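Local coordinates for protein UDP-glucose:anthocyanidin 3-O-glucosyltransferase (Clitoria ternatea, PDB 4REL) that belongs to the GT-B glycosyltransferases and binds 3,5,7-trihydroxy-2-(4-hydroxyphenyl)-4H-chromen-4-one in a pocket lined by aromatic side chains, at residues F10-G15 / T190-T195; G15-P20 / I112-V117; E70-V73 / I79-L82; A133-P136 / S141-L144. All blocks are in the same frame, centred on the assembly; numbering follows the deposited sequence.

Contact 1: residues F10-G15 / T190-T195. With KMP (3,5,7-trihydroxy-2-(4-hydroxyphenyl)-4H-chromen-4-one), chain B.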
loop_
_atom_site.group_PDB
_atom_site.type_symbol
_atom_site.label_atom_id
_atom_site.label_comp_id
_atom_site.label_asym_id
_atom_site.label_seq_id
_atom_site.Cartn_x
_atom_site.Cartn_y
_atom_site.Cartn_z
ATOM N N PHE A 10 15.806 -5.542 2.447
ATOM C CA PHE A 10 15.792 -4.088 2.678
ATOM C C PHE A 10 14.402 -3.508 2.468
ATOM O O PHE A 10 14.015 -3.248 1.330
ATOM C CB PHE A 10 16.762 -3.367 1.721
ATOM C CG PHE A 10 18.211 -3.775 1.888
ATOM C CD1 PHE A 10 19.002 -3.202 2.877
ATOM C CD2 PHE A 10 18.779 -4.715 1.034
ATOM C CE1 PHE A 10 20.337 -3.574 3.030
ATOM C CE2 PHE A 10 20.111 -5.093 1.170
ATOM C CZ PHE A 10 20.895 -4.515 2.174
ATOM N N PRO A 11 13.653 -3.280 3.559
ATOM C CA PRO A 11 12.409 -2.522 3.390
ATOM C C PRO A 11 12.700 -1.078 3.031
ATOM O O PRO A 11 13.788 -0.579 3.318
ATOM C CB PRO A 11 11.795 -2.549 4.793
ATOM C CG PRO A 11 13.000 -2.672 5.714
ATOM C CD PRO A 11 13.907 -3.619 4.970
ATOM N N PHE A 12 11.727 -0.419 2.411
ATOM C CA PHE A 12 11.660 1.039 2.423
ATOM C C PHE A 12 11.156 1.331 3.835
ATOM O O PHE A 12 10.037 0.963 4.189
ATOM C CB PHE A 12 10.674 1.506 1.351
ATOM C CG PHE A 12 10.653 2.998 1.131
ATOM C CD1 PHE A 12 11.806 3.697 0.787
ATOM C CD2 PHE A 12 9.458 3.689 1.201
ATOM C CE1 PHE A 12 11.758 5.085 0.557
ATOM C CE2 PHE A 12 9.406 5.068 0.974
ATOM C CZ PHE A 12 10.553 5.759 0.649
ATOM N N PRO A 13 12.007 1.947 4.672
ATOM C CA PRO A 13 11.805 1.876 6.130
ATOM C C PRO A 13 10.795 2.896 6.667
ATOM O O PRO A 13 11.071 3.640 7.623
ATOM C CB PRO A 13 13.213 2.125 6.672
ATOM C CG PRO A 13 13.815 3.078 5.658
ATOM C CD PRO A 13 13.281 2.600 4.315
ATOM N N PHE A 14 9.610 2.892 6.061
ATOM C CA PHE A 14 8.567 3.863 6.377
ATOM C C PHE A 14 7.184 3.241 6.392
ATOM O O PHE A 14 6.760 2.646 5.398
ATOM C CB PHE A 14 8.610 5.008 5.370
ATOM C CG PHE A 14 9.922 5.719 5.360
ATOM C CD1 PHE A 14 10.206 6.673 6.331
ATOM C CD2 PHE A 14 10.897 5.399 4.416
ATOM C CE1 PHE A 14 11.442 7.316 6.355
ATOM C CE2 PHE A 14 12.135 6.037 4.442
ATOM C CZ PHE A 14 12.402 6.989 5.409
ATOM N N GLY A 15 6.497 3.397 7.525
ATOM C CA GLY A 15 5.095 3.028 7.684
ATOM C C GLY A 15 4.526 1.902 6.841
ATOM O O GLY A 15 4.771 0.727 7.110
ATOM N N THR A 190 12.785 15.862 -6.144
ATOM C CA THR A 190 13.409 15.487 -4.885
ATOM C C THR A 190 14.205 14.218 -5.120
ATOM O O THR A 190 14.028 13.558 -6.146
ATOM C CB THR A 190 12.360 15.240 -3.791
ATOM O OG1 THR A 190 11.495 14.169 -4.196
ATOM C CG2 THR A 190 11.530 16.509 -3.537
ATOM N N LEU A 191 15.084 13.866 -4.185
ATOM C CA LEU A 191 15.825 12.621 -4.335
ATOM C C LEU A 191 14.837 11.466 -4.433
ATOM O O LEU A 191 15.049 10.514 -5.187
ATOM C CB LEU A 191 16.800 12.407 -3.167
ATOM C CG LEU A 191 17.515 11.057 -3.149
ATOM C CD1 LEU A 191 18.309 10.847 -4.421
ATOM C CD2 LEU A 191 18.435 10.976 -1.930
ATOM N N PHE A 192 13.735 11.571 -3.696
ATOM C CA PHE A 192 12.695 10.546 -3.735
ATOM C C PHE A 192 12.048 10.472 -5.116
ATOM O O PHE A 192 11.885 9.387 -5.671
ATOM C CB PHE A 192 11.649 10.813 -2.651
ATOM C CG PHE A 192 10.486 9.863 -2.673
ATOM C CD1 PHE A 192 10.660 8.521 -2.375
ATOM C CD2 PHE A 192 9.211 10.321 -2.962
ATOM C CE1 PHE A 192 9.586 7.644 -2.381
ATOM C CE2 PHE A 192 8.132 9.449 -2.972
ATOM C CZ PHE A 192 8.322 8.111 -2.677
ATOM N N SER A 193 11.680 11.616 -5.686
ATOM C CA SER A 193 11.045 11.580 -7.004
ATOM C C SER A 193 11.999 11.062 -8.069
ATOM O O SER A 193 11.586 10.327 -8.968
ATOM C CB SER A 193 10.454 12.939 -7.414
ATOM O OG SER A 193 11.465 13.861 -7.769
ATOM N N ARG A 194 13.274 11.433 -7.975
ATOM C CA ARG A 194 14.276 10.973 -8.933
ATOM C C ARG A 194 14.475 9.466 -8.845
ATOM O O ARG A 194 14.677 8.787 -9.858
ATOM C CB ARG A 194 15.608 11.688 -8.702
ATOM C CG ARG A 194 15.539 13.187 -8.955
ATOM C CD ARG A 194 16.903 13.846 -8.797
ATOM N NE ARG A 194 16.857 15.275 -9.096
ATOM C CZ ARG A 194 16.740 16.231 -8.177
ATOM N NH1 ARG A 194 16.664 15.913 -6.891
ATOM N NH2 ARG A 194 16.704 17.504 -8.544
ATOM N N THR A 195 14.428 8.954 -7.624
ATOM C CA THR A 195 14.530 7.520 -7.383
ATOM C C THR A 195 13.348 6.773 -8.024
ATOM O O THR A 195 13.539 5.778 -8.735
ATOM C CB THR A 195 14.606 7.237 -5.871
ATOM O OG1 THR A 195 15.792 7.844 -5.336
ATOM C CG2 THR A 195 14.649 5.759 -5.605
HETATM C C1 KMP B . 4.108 7.300 -6.082
HETATM C C2 KMP B . 3.902 6.200 -5.267
HETATM C C3 KMP B . 4.196 6.318 -3.823
HETATM C C4 KMP B . 4.694 7.602 -3.290
HETATM C C5 KMP B . 4.872 8.648 -4.188
HETATM C C6 KMP B . 4.584 8.496 -5.547
HETATM C C9 KMP B . 3.992 5.175 -2.902
HETATM C C10 KMP B . 4.314 5.381 -1.472
HETATM C C11 KMP B . 4.820 6.723 -1.034
HETATM C C14 KMP B . 5.165 7.019 0.392
HETATM C C15 KMP B . 5.301 6.015 1.348
HETATM C C16 KMP B . 5.621 6.328 2.660
HETATM C C17 KMP B . 5.803 7.651 3.030
HETATM C C18 KMP B . 5.672 8.660 2.084
HETATM C C19 KMP B . 5.357 8.342 0.770
HETATM O O12 KMP B . 4.975 7.744 -1.951
HETATM O O13 KMP B . 3.565 4.078 -3.333
HETATM O O24 KMP B . 6.112 7.954 4.322
HETATM O O27 KMP B . 4.122 4.341 -0.614
HETATM O O29 KMP B . 4.779 9.555 -6.380
HETATM O O30 KMP B . 3.438 5.022 -5.769
#
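Phe192, a residue of the KMP pocket, is backed by Phe12 where the loop after strand 6-10 meets the first turn of helix 191-197. Both rings lie nearly parallel, with planes 19° apart, but they are slid so far past each other that they barely overlap and their centroids are 5.9 Å apart. The touch is therefore made by one corner of each ring, Phe12 CZ resting 3.7 Å from Phe192 CE1. On both residues CG stands anti to the backbone N (chi1 -172° for Phe12, 176° for Phe192), which sends the two rings out from their backbones to meet between the loop and the helix. Phe14 folds back over one face of the Phe12 ring, its CD2 above the ring centre. Phe192 turns its rim to the ligand: CZ lies 3.4 Å from KMP O12, which sits at the ring edge near its plane, and CE2 is 3.6 Å from KMP C5. The backbone under Phe192 is anchored by a capping box, with Ser193 N donating to Thr190 OG1 at 3.0 Å and Thr190 N to Ser193 OG at 2.9 Å. One turn on, Thr195 OG1 donates to Leu191 O at 2.8 Å, on the opposite face of that carbonyl from Thr195 N. The Phe12 ring also makes edge-to-face pairs with His17 and Phe116. Helix 80-86 lies alongside, Asp83 OD1 accepting from Phe192 N, while Phe10 pairs through its backbone with Ile112 and Asp114 of strand 110-114.

Contact 2: residues G15-P20 / I112-V117. With KMP (3,5,7-trihydroxy-2-(4-hydroxyphenyl)-4H-chromen-4-one), chain B.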
loop_
_atom_site.group_PDB
_atom_site.type_symbol
_atom_site.label_atom_id
_atom_site.label_comp_id
_atom_site.label_asym_id
_atom_site.label_seq_id
_atom_site.Cartn_x
_atom_site.Cartn_y
_atom_site.Cartn_z
ATOM N N GLY A 15 6.497 3.397 7.525
ATOM C CA GLY A 15 5.095 3.028 7.684
ATOM C C GLY A 15 4.526 1.902 6.841
ATOM O O GLY A 15 4.771 0.727 7.110
ATOM N N SER A 16 3.784 2.274 5.803
ATOM C CA SER A 16 2.965 1.326 5.052
ATOM C C SER A 16 3.772 0.312 4.251
ATOM O O SER A 16 3.240 -0.709 3.816
ATOM C CB SER A 16 2.024 2.083 4.111
ATOM O OG SER A 16 2.764 2.815 3.145
ATOM N N HIS A 17 5.052 0.591 4.038
ATOM C CA HIS A 17 5.894 -0.365 3.323
ATOM C C HIS A 17 6.411 -1.497 4.201
ATOM O O HIS A 17 6.912 -2.491 3.685
ATOM C CB HIS A 17 7.076 0.347 2.677
ATOM C CG HIS A 17 6.680 1.233 1.540
ATOM N ND1 HIS A 17 6.994 0.942 0.235
ATOM C CD2 HIS A 17 5.970 2.386 1.520
ATOM C CE1 HIS A 17 6.512 1.899 -0.550
ATOM N NE2 HIS A 17 5.879 2.774 0.204
ATOM N N LEU A 18 6.292 -1.342 5.514
ATOM C CA LEU A 18 6.918 -2.279 6.443
ATOM C C LEU A 18 6.144 -3.591 6.674
ATOM O O LEU A 18 6.704 -4.678 6.479
ATOM C CB LEU A 18 7.290 -1.575 7.757
ATOM C CG LEU A 18 8.436 -0.575 7.567
ATOM C CD1 LEU A 18 8.464 0.478 8.674
ATOM C CD2 LEU A 18 9.766 -1.339 7.495
ATOM N N PRO A 19 4.863 -3.512 7.077
ATOM C CA PRO A 19 4.185 -4.801 7.268
ATOM C C PRO A 19 4.114 -5.727 6.025
ATOM O O PRO A 19 4.311 -6.933 6.193
ATOM C CB PRO A 19 2.783 -4.397 7.747
ATOM C CG PRO A 19 2.979 -3.047 8.376
ATOM C CD PRO A 19 4.027 -2.377 7.524
ATOM N N PRO A 20 3.849 -5.194 4.810
ATOM C CA PRO A 20 3.770 -6.140 3.685
ATOM C C PRO A 20 5.072 -6.897 3.418
ATOM O O PRO A 20 5.023 -8.070 3.020
ATOM C CB PRO A 20 3.442 -5.245 2.480
ATOM C CG PRO A 20 2.843 -4.009 3.065
ATOM C CD PRO A 20 3.491 -3.818 4.400
ATOM N N ILE A 112 16.259 -9.382 -1.322
ATOM C CA ILE A 112 14.899 -8.924 -1.595
ATOM C C ILE A 112 14.821 -7.513 -1.067
ATOM O O ILE A 112 15.184 -7.243 0.074
ATOM C CB ILE A 112 13.829 -9.761 -0.876
ATOM C CG1 ILE A 112 13.897 -11.217 -1.319
ATOM C CG2 ILE A 112 12.422 -9.215 -1.155
ATOM C CD1 ILE A 112 12.956 -12.105 -0.556
ATOM N N ALA A 113 14.343 -6.597 -1.891
ATOM C CA ALA A 113 14.250 -5.214 -1.456
ATOM C C ALA A 113 12.985 -4.561 -1.965
ATOM O O ALA A 113 12.512 -4.854 -3.067
ATOM C CB ALA A 113 15.466 -4.429 -1.923
ATOM N N ASP A 114 12.437 -3.670 -1.149
ATOM C CA ASP A 114 11.371 -2.798 -1.618
ATOM C C ASP A 114 11.926 -2.080 -2.845
ATOM O O ASP A 114 13.064 -1.637 -2.831
ATOM C CB ASP A 114 11.015 -1.792 -0.519
ATOM C CG ASP A 114 9.805 -0.945 -0.872
ATOM O OD1 ASP A 114 8.745 -1.106 -0.221
ATOM O OD2 ASP A 114 9.904 -0.123 -1.805
ATOM N N ALA A 115 11.144 -2.008 -3.922
ATOM C CA ALA A 115 11.615 -1.415 -5.177
ATOM C C ALA A 115 12.154 0.007 -5.027
ATOM O O ALA A 115 12.987 0.439 -5.824
ATOM C CB ALA A 115 10.493 -1.442 -6.239
ATOM N N PHE A 116 11.656 0.751 -4.043
ATOM C CA PHE A 116 12.095 2.141 -3.875
ATOM C C PHE A 116 13.540 2.237 -3.382
ATOM O O PHE A 116 14.177 3.284 -3.534
ATOM C CB PHE A 116 11.194 2.919 -2.907
ATOM C CG PHE A 116 9.823 3.235 -3.448
ATOM C CD1 PHE A 116 9.483 2.937 -4.766
ATOM C CD2 PHE A 116 8.870 3.830 -2.628
ATOM C CE1 PHE A 116 8.212 3.228 -5.261
ATOM C CE2 PHE A 116 7.589 4.129 -3.120
ATOM C CZ PHE A 116 7.266 3.819 -4.435
ATOM N N VAL A 117 14.046 1.174 -2.760
ATOM C CA VAL A 117 15.430 1.192 -2.282
ATOM C C VAL A 117 16.333 0.772 -3.433
ATOM O O VAL A 117 16.918 -0.312 -3.444
ATOM C CB VAL A 117 15.630 0.294 -1.044
ATOM C CG1 VAL A 117 17.032 0.505 -0.449
ATOM C CG2 VAL A 117 14.577 0.626 0.003
HETATM C C1 KMP B . 4.108 7.300 -6.082
HETATM C C2 KMP B . 3.902 6.200 -5.267
HETATM C C3 KMP B . 4.196 6.318 -3.823
HETATM C C4 KMP B . 4.694 7.602 -3.290
HETATM C C5 KMP B . 4.872 8.648 -4.188
HETATM C C6 KMP B . 4.584 8.496 -5.547
HETATM C C9 KMP B . 3.992 5.175 -2.902
HETATM C C10 KMP B . 4.314 5.381 -1.472
HETATM C C11 KMP B . 4.820 6.723 -1.034
HETATM C C14 KMP B . 5.165 7.019 0.392
HETATM C C15 KMP B . 5.301 6.015 1.348
HETATM C C16 KMP B . 5.621 6.328 2.660
HETATM C C17 KMP B . 5.803 7.651 3.030
HETATM C C18 KMP B . 5.672 8.660 2.084
HETATM C C19 KMP B . 5.357 8.342 0.770
HETATM O O12 KMP B . 4.975 7.744 -1.951
HETATM O O13 KMP B . 3.565 4.078 -3.333
HETATM O O24 KMP B . 6.112 7.954 4.322
HETATM O O27 KMP B . 4.122 4.341 -0.614
HETATM O O29 KMP B . 4.779 9.555 -6.380
HETATM O O30 KMP B . 3.438 5.022 -5.769
HETATM O O HOH W 1 9.302 -2.355 2.239
#
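His17 reaches across to Asp114 and Phe116 from the 3-10 turn just ahead of helix 18-31. CB lies 3.6 Å from Asp114 OD1. A chi1 of -69° puts the ring beside the backbone N, and the turn about CB-CG faces ND1 to the carboxylate; there it donates to Asp114 OD1 at 2.7 Å, nearly straight at 162°. The acceptor sits in the imidazole plane and is met on its syn side, 27° out of the carboxylate plane. Asp114 ends strand 110-114 of the N-terminal parallel sheet, and its other oxygen closes an Asx turn: OD2 accepts from Phe116 N at 3.0 Å through its anti lone pair, so both carboxylate oxygens are held. A water donates to His17 O and Asp114 OD1, 2.8 Å from each, bridging backbone and acid. Farther round the ring, CE1 packs 3.6 Å from Phe116 CE2, with the two aromatic planes oblique. The same Phe116 CE2 comes 3.8 Å from KMP C9, bringing the phenyl edge to the ligand. On the other side of the imidazole, His17 CD2 lies 3.4 Å from KMP O27. At the tip, NE2 forms a very short hydrogen bond of 2.5 Å to KMP O27, which lies near the imidazole plane.

Contact 3: residues E70-V73 / I79-L82. With KMP (3,5,7-trihydroxy-2-(4-hydroxyphenyl)-4H-chromen-4-one), chain B.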
loop_
_atom_site.group_PDB
_atom_site.type_symbol
_atom_site.label_atom_id
_atom_site.label_comp_id
_atom_site.label_asym_id
_atom_site.label_seq_id
_atom_site.Cartn_x
_atom_site.Cartn_y
_atom_site.Cartn_z
ATOM N N GLU A 70 22.338 13.319 14.252
ATOM C CA GLU A 70 21.859 13.744 15.559
ATOM C C GLU A 70 21.841 15.261 15.616
ATOM O O GLU A 70 22.803 15.917 15.195
ATOM C CB GLU A 70 22.762 13.200 16.664
ATOM C CG GLU A 70 22.256 13.490 18.067
ATOM C CD GLU A 70 23.231 13.028 19.130
ATOM O OE1 GLU A 70 24.386 12.700 18.773
ATOM O OE2 GLU A 70 22.842 12.992 20.319
ATOM N N GLY A 71 20.744 15.824 16.112
ATOM C CA GLY A 71 20.614 17.268 16.203
ATOM C C GLY A 71 19.712 17.822 15.120
ATOM O O GLY A 71 19.114 18.888 15.275
ATOM N N HIS A 72 19.603 17.105 14.004
ATOM C CA HIS A 72 18.723 17.563 12.936
ATOM C C HIS A 72 17.265 17.267 13.286
ATOM O O HIS A 72 16.947 16.219 13.868
ATOM C CB HIS A 72 19.075 16.936 11.580
ATOM C CG HIS A 72 18.195 17.406 10.465
ATOM N ND1 HIS A 72 17.987 18.746 10.192
ATOM C CD2 HIS A 72 17.446 16.725 9.566
ATOM C CE1 HIS A 72 17.161 18.864 9.172
ATOM N NE2 HIS A 72 16.812 17.651 8.774
ATOM N N VAL A 73 16.394 18.201 12.931
ATOM C CA VAL A 73 14.956 18.061 13.122
ATOM C C VAL A 73 14.254 18.264 11.780
ATOM O O VAL A 73 14.089 19.406 11.319
ATOM C CB VAL A 73 14.440 19.130 14.111
ATOM C CG1 VAL A 73 12.925 19.049 14.254
ATOM C CG2 VAL A 73 15.126 18.980 15.454
ATOM N N ILE A 79 8.146 13.971 2.746
ATOM C CA ILE A 79 9.194 13.550 1.826
ATOM C C ILE A 79 10.590 13.644 2.438
ATOM O O ILE A 79 11.490 12.886 2.063
ATOM C CB ILE A 79 9.145 14.343 0.509
ATOM C CG1 ILE A 79 7.740 14.264 -0.097
ATOM C CG2 ILE A 79 10.133 13.785 -0.502
ATOM C CD1 ILE A 79 7.279 12.836 -0.343
ATOM N N GLU A 80 10.778 14.569 3.375
ATOM C CA GLU A 80 12.123 14.817 3.907
ATOM C C GLU A 80 12.821 13.573 4.449
ATOM O O GLU A 80 13.963 13.286 4.073
ATOM C CB GLU A 80 12.132 15.906 4.980
ATOM C CG GLU A 80 13.536 16.094 5.547
ATOM C CD GLU A 80 13.714 17.374 6.327
ATOM O OE1 GLU A 80 12.783 18.204 6.346
ATOM O OE2 GLU A 80 14.795 17.540 6.930
ATOM N N LYS A 81 12.151 12.825 5.323
ATOM C CA LYS A 81 12.794 11.644 5.896
ATOM C C LYS A 81 13.085 10.584 4.845
ATOM O O LYS A 81 14.057 9.825 4.978
ATOM C CB LYS A 81 11.968 11.059 7.045
ATOM C CG LYS A 81 12.050 11.895 8.325
ATOM C CD LYS A 81 11.104 11.366 9.388
ATOM C CE LYS A 81 11.372 12.027 10.729
ATOM N NZ LYS A 81 10.331 11.662 11.726
ATOM N N LEU A 82 12.255 10.531 3.805
ATOM C CA LEU A 82 12.495 9.610 2.689
ATOM C C LEU A 82 13.783 9.994 1.964
ATOM O O LEU A 82 14.629 9.141 1.696
ATOM C CB LEU A 82 11.336 9.597 1.683
ATOM C CG LEU A 82 9.877 9.555 2.135
ATOM C CD1 LEU A 82 8.960 9.331 0.939
ATOM C CD2 LEU A 82 9.630 8.508 3.181
HETATM C C1 KMP B . 4.108 7.300 -6.082
HETATM C C2 KMP B . 3.902 6.200 -5.267
HETATM C C3 KMP B . 4.196 6.318 -3.823
HETATM C C4 KMP B . 4.694 7.602 -3.290
HETATM C C5 KMP B . 4.872 8.648 -4.188
HETATM C C6 KMP B . 4.584 8.496 -5.547
HETATM C C9 KMP B . 3.992 5.175 -2.902
HETATM C C10 KMP B . 4.314 5.381 -1.472
HETATM C C11 KMP B . 4.820 6.723 -1.034
HETATM C C14 KMP B . 5.165 7.019 0.392
HETATM C C15 KMP B . 5.301 6.015 1.348
HETATM C C16 KMP B . 5.621 6.328 2.660
HETATM C C17 KMP B . 5.803 7.651 3.030
HETATM C C18 KMP B . 5.672 8.660 2.084
HETATM C C19 KMP B . 5.357 8.342 0.770
HETATM O O12 KMP B . 4.975 7.744 -1.951
HETATM O O13 KMP B . 3.565 4.078 -3.333
HETATM O O24 KMP B . 6.112 7.954 4.322
HETATM O O27 KMP B . 4.122 4.341 -0.614
HETATM O O29 KMP B . 4.779 9.555 -6.380
HETATM O O30 KMP B . 3.438 5.022 -5.769
#
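At His72 the backbone is extended and runs through a loop, whereas Glu80 already has helical angles in the first turn of helix 80-86, and the contact joins this loop to the helix start a few residues later. The two side chains come at each other from opposite directions. Each has CG anti to its own backbone N (chi1 -179° for His72, 178° for Glu80), and the Glu80 chain stays extended beyond CG, which carries its carboxylate out to the imidazole. There His72 NE2 donates to Glu80 OE2 at 2.7 Å. The oxygen lies close to the imidazole plane and is met nearly along its own C-O axis, while ring and carboxylate planes are 37° apart. His72 CE1 follows at 3.5 Å from the same OE2. The nearby acid would be expected to favour a protonated imidazole, though the site is at the surface and both residues also touch a crystal neighbour. Glu80 OE1 accepts from Ala75 N, so OE2 holds His72 and OE1 holds the intervening loop. On another side of the helix Leu82 faces the ligand, its CD1 3.5 Å from KMP C18 and its CD2 3.7 Å from KMP O24. Asn77 OD1 accepts from Ile79 N just ahead of helix 80-86, which packs against helix 191-197 through Leu82 on Phe192 and against the loop after strand 6-10 through Leu82 on Phe14.

Contact 4: residues A133-P136 / S141-L144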
loop_
_atom_site.group_PDB
_atom_site.type_symbol
_atom_site.label_atom_id
_atom_site.label_comp_id
_atom_site.label_asym_id
_atom_site.label_seq_id
_atom_site.Cartn_x
_atom_site.Cartn_y
_atom_site.Cartn_z
ATOM N N ALA A 133 12.885 -7.458 -6.498
ATOM C CA ALA A 133 12.218 -6.217 -6.114
ATOM C C ALA A 133 10.790 -6.495 -5.649
ATOM O O ALA A 133 10.053 -7.263 -6.285
ATOM C CB ALA A 133 12.230 -5.210 -7.270
ATOM N N PHE A 134 10.408 -5.871 -4.536
ATOM C CA PHE A 134 9.082 -6.068 -3.947
ATOM C C PHE A 134 8.265 -4.798 -4.186
ATOM O O PHE A 134 8.769 -3.684 -3.987
ATOM C CB PHE A 134 9.233 -6.352 -2.442
ATOM C CG PHE A 134 7.921 -6.544 -1.701
ATOM C CD1 PHE A 134 7.116 -7.647 -1.955
ATOM C CD2 PHE A 134 7.522 -5.632 -0.721
ATOM C CE1 PHE A 134 5.927 -7.837 -1.251
ATOM C CE2 PHE A 134 6.328 -5.815 -0.008
ATOM C CZ PHE A 134 5.529 -6.928 -0.284
ATOM N N TRP A 135 7.012 -4.970 -4.602
ATOM C CA TRP A 135 6.139 -3.848 -4.964
ATOM C C TRP A 135 4.856 -3.845 -4.137
ATOM O O TRP A 135 3.888 -4.536 -4.480
ATOM C CB TRP A 135 5.774 -3.954 -6.447
ATOM C CG TRP A 135 5.073 -2.739 -6.978
ATOM C CD1 TRP A 135 3.734 -2.588 -7.181
ATOM C CD2 TRP A 135 5.687 -1.505 -7.372
ATOM N NE1 TRP A 135 3.473 -1.328 -7.677
ATOM C CE2 TRP A 135 4.659 -0.653 -7.810
ATOM C CE3 TRP A 135 7.008 -1.050 -7.405
ATOM C CZ2 TRP A 135 4.912 0.644 -8.274
ATOM C CZ3 TRP A 135 7.259 0.232 -7.857
ATOM C CH2 TRP A 135 6.211 1.068 -8.287
ATOM N N PRO A 136 4.839 -3.073 -3.037
ATOM C CA PRO A 136 3.654 -3.053 -2.177
ATOM C C PRO A 136 2.725 -1.876 -2.492
ATOM O O PRO A 136 1.861 -1.538 -1.689
ATOM C CB PRO A 136 4.265 -2.889 -0.785
ATOM C CG PRO A 136 5.434 -1.970 -1.039
ATOM C CD PRO A 136 6.004 -2.458 -2.378
ATOM N N SER A 141 0.344 0.919 -11.067
ATOM C CA SER A 141 1.233 2.063 -11.231
ATOM C C SER A 141 2.600 1.652 -11.775
ATOM O O SER A 141 3.355 2.494 -12.228
ATOM C CB SER A 141 1.362 2.864 -9.930
ATOM O OG SER A 141 2.110 2.147 -8.979
ATOM N N LEU A 142 2.913 0.353 -11.754
ATOM C CA LEU A 142 4.174 -0.132 -12.340
ATOM C C LEU A 142 4.371 0.352 -13.776
ATOM O O LEU A 142 5.491 0.666 -14.189
ATOM C CB LEU A 142 4.231 -1.666 -12.328
ATOM C CG LEU A 142 4.669 -2.318 -11.024
ATOM C CD1 LEU A 142 4.417 -3.814 -11.103
ATOM C CD2 LEU A 142 6.140 -2.017 -10.791
ATOM N N SER A 143 3.279 0.417 -14.530
ATOM C CA SER A 143 3.354 0.780 -15.941
ATOM C C SER A 143 3.847 2.197 -16.174
ATOM O O SER A 143 4.520 2.471 -17.167
ATOM C CB SER A 143 2.003 0.570 -16.619
ATOM O OG SER A 143 1.812 -0.801 -16.870
ATOM N N LEU A 144 3.513 3.090 -15.249
ATOM C CA LEU A 144 3.873 4.498 -15.377
ATOM C C LEU A 144 5.370 4.705 -15.577
ATOM O O LEU A 144 5.789 5.535 -16.385
ATOM C CB LEU A 144 3.425 5.273 -14.136
ATOM C CG LEU A 144 1.957 5.151 -13.748
ATOM C CD1 LEU A 144 1.708 5.875 -12.430
ATOM C CD2 LEU A 144 1.090 5.727 -14.848
#
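Trp135 has CG anti to its backbone nitrogen (chi1 -170°) and Leu142 has CG anti to its carbonyl carbon (chi1 -82°); these torsions point the indole and the isobutyl group into the same space, where they pass in opposite directions and meet face to methyl. The result is a CH-pi contact at the end of strand 131-135, an inner strand of the parallel, Rossmann-like N-terminal sheet, with the chain that leaves it. Leu142 CD2 sits 3.5 Å from the centroid of the six-membered ring of Trp135 and only 11° off the ring normal. The same methyl is 3.5 Å from Trp135 CD2, at the ring fusion. Leu142 CG leans toward the pyrrole side, 3.6 Å from Trp135 CE2 and 3.7 Å from Trp135 NE1, so the leucine spans the seam between the two rings. Met226 of helix 220-229 and Val211 of strand 208-211 also touch Leu142. A second hold on the indole is NE1, hydrogen-bonded to Val138 O in the loop between the segments; that carbonyl is also bonded to Ser141 OG, which in turn pairs with OD2 of Asp367, a residue of the KMP pocket. Ser141 closes a further backbone bond, its O accepting from Leu144 N at 3.1 Å. Its hydroxyl approaches the indole at the edge, in the ring plane, OG lying 3.3 Å from Trp135 CZ2.

How the contacts relate
From the N terminus, strand 6-10 leads into the loop of contact 1, whose closure at 190-195 encloses the other three contacts. Contact 2 opens at the shared Gly15 and closes at 112-117, a loop within that of contact 1; contact 3 is a short closure nested inside both. Contact 4 follows contact 2 in series, on the neighbouring strand 131-135 of the same parallel sheet. Contacts 1 and 2 are tied by the side-by-side pairing of strands 6-10 and 110-114, contacts 2 and 4 by backbone bonds of Ala113 and Ala115 with Phe134. Contact 3 reaches contact 1 where Phe14 CZ packs on Lys81 O. Contacts 1, 2 and 3 each touch KMP.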